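Local coordinates for protein transcriptional regulator, LacI family (PDB 3H5T) that activates transcription in an inositol-dependent way, binding a palindromic promoter motif to control genes of inositol phosphate and cell wall synthesis, at residues K139-I144 and P160-M166. Sequence-based numbering, arbitrary orientation.
Sequences KGDPHI and PAREEGM
A salt bridge between Lys139 and Glu163, accompanied by apolar packing of Ile144, joins the loop and first turn that start helix 142-150 to the loop 160-166. Both lie beyond the C-terminal ends of neighbouring inner parallel strands of a Rossmann-like alpha/beta domain, in the periplasmic-binding-protein fold of the LacI family. Residues 139-144 lead from strand 132-135 into the helix, while 160-166 join strands 154-157 and 168-171. Lysine suits its place because a long, flexible chain must cross Pro160 before its charge meets a partner. With chi1 at 177°, Lys139 CG points away from its own N, and a bend at chi2 lays the methylenes across the proline, Lys139 CD lying 3.8 Å from Pro160 CB. Lys139 NZ donates to Ala161 O, 3.2 Å away and in the carbonyl plane, and to Glu163 OE2, at 2.7 Å and approached from above the carboxylate plane. Glu163 divides its charge, since OE1 pairs with Arg148 of helix 142-150; two basic partners would favour its ionised form. A cis peptide bond precedes Pro160, whose ring gives Ile144 an apolar surface, with Ile144 CD1 and Pro160 CD meeting tip to tip at 4.1 Å. Gly140, at positive phi (81°), lets the chain turn into the helix. A type II turn from Glu163 to Met166, with Gly165 at its positive-phi position, brings Met166 back to Ile134 and Ile156. There Met166 CE lies 4.1 Å from Ile144 CG2. Ile144 CG2 also lies 3.6 Å from Glu163 OE1.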
# COMPACT_ATOMS: atom_id res chain seq x y z
N LYS A 139 -1.13 4.59 -15.27
CA LYS A 139 -0.40 4.26 -16.47
C LYS A 139 -0.57 5.52 -17.31
O LYS A 139 -1.64 6.14 -17.28
CB LYS A 139 -1.04 3.06 -17.18
CG LYS A 139 -0.38 2.67 -18.51
CD LYS A 139 1.06 2.21 -18.32
CE LYS A 139 1.60 1.60 -19.60
NZ LYS A 139 2.98 1.03 -19.46
N GLY A 140 0.49 5.93 -18.01
CA GLY A 140 0.40 7.13 -18.83
C GLY A 140 0.56 8.42 -18.06
O GLY A 140 0.29 9.50 -18.59
N ASP A 141 1.00 8.33 -16.81
CA ASP A 141 1.21 9.51 -15.98
C ASP A 141 2.46 10.24 -16.48
O ASP A 141 3.53 9.65 -16.63
CB ASP A 141 1.39 9.09 -14.51
CG ASP A 141 1.50 10.28 -13.58
OD1 ASP A 141 0.47 10.75 -13.06
OD2 ASP A 141 2.63 10.75 -13.36
N PRO A 142 2.34 11.55 -16.74
CA PRO A 142 3.49 12.31 -17.23
C PRO A 142 4.72 12.31 -16.31
O PRO A 142 5.82 12.59 -16.76
CB PRO A 142 2.92 13.70 -17.46
CG PRO A 142 1.85 13.81 -16.43
CD PRO A 142 1.19 12.44 -16.49
N HIS A 143 4.52 11.98 -15.04
CA HIS A 143 5.66 11.95 -14.11
C HIS A 143 6.55 10.75 -14.43
O HIS A 143 7.77 10.81 -14.27
CB HIS A 143 5.15 11.90 -12.66
CG HIS A 143 4.38 13.13 -12.27
ND1 HIS A 143 5.00 14.33 -12.00
CD2 HIS A 143 3.06 13.37 -12.23
CE1 HIS A 143 4.08 15.26 -11.81
NE2 HIS A 143 2.89 14.70 -11.95
N ILE A 144 5.93 9.66 -14.89
CA ILE A 144 6.67 8.47 -15.27
C ILE A 144 7.63 8.85 -16.41
O ILE A 144 8.82 8.53 -16.36
CB ILE A 144 5.73 7.36 -15.78
CG1 ILE A 144 4.82 6.87 -14.65
CG2 ILE A 144 6.54 6.21 -16.37
CD1 ILE A 144 5.56 6.23 -13.50
N PRO A 160 2.43 1.80 -12.43
CA PRO A 160 2.00 1.12 -13.65
C PRO A 160 2.87 -0.07 -14.02
O PRO A 160 4.09 -0.05 -13.86
CB PRO A 160 2.08 2.22 -14.69
CG PRO A 160 3.38 2.88 -14.29
CD PRO A 160 3.25 2.98 -12.77
N ALA A 161 2.23 -1.10 -14.56
CA ALA A 161 2.91 -2.31 -14.99
C ALA A 161 3.44 -2.10 -16.40
O ALA A 161 3.01 -1.21 -17.12
CB ALA A 161 1.93 -3.48 -14.99
N ARG A 162 4.40 -2.95 -16.77
CA ARG A 162 4.96 -2.92 -18.11
C ARG A 162 5.64 -1.63 -18.56
O ARG A 162 5.42 -1.17 -19.68
CB ARG A 162 3.88 -3.32 -19.11
CG ARG A 162 3.34 -4.75 -18.91
CD ARG A 162 2.15 -5.04 -19.82
NE ARG A 162 0.97 -4.30 -19.40
CZ ARG A 162 0.22 -4.62 -18.34
NH1 ARG A 162 0.51 -5.68 -17.59
NH2 ARG A 162 -0.83 -3.86 -18.03
N GLU A 163 6.45 -1.03 -17.70
CA GLU A 163 7.20 0.17 -18.08
C GLU A 163 8.59 -0.36 -18.36
O GLU A 163 9.12 -1.12 -17.56
CB GLU A 163 7.26 1.20 -16.95
CG GLU A 163 6.02 2.08 -16.81
CD GLU A 163 5.73 2.88 -18.07
OE1 GLU A 163 6.68 3.46 -18.64
OE2 GLU A 163 4.55 2.94 -18.49
N GLU A 164 9.18 0.02 -19.48
CA GLU A 164 10.52 -0.47 -19.81
C GLU A 164 11.60 0.11 -18.88
O GLU A 164 11.59 1.29 -18.56
CB GLU A 164 10.86 -0.13 -21.26
CG GLU A 164 12.26 -0.56 -21.68
CD GLU A 164 12.70 0.07 -22.98
OE1 GLU A 164 12.65 1.32 -23.07
OE2 GLU A 164 13.10 -0.67 -23.90
N GLY A 165 12.52 -0.75 -18.45
CA GLY A 165 13.60 -0.33 -17.58
C GLY A 165 13.22 0.00 -16.15
O GLY A 165 14.02 0.57 -15.42
N MET A 166 12.00 -0.36 -15.75
CA MET A 166 11.52 -0.06 -14.41
C MET A 166 10.94 -1.29 -13.68
O MET A 166 9.76 -1.60 -13.83
CB MET A 166 10.44 1.04 -14.47
CG MET A 166 10.95 2.47 -14.73
SD MET A 166 9.64 3.75 -14.80
CE MET A 166 10.34 4.83 -15.92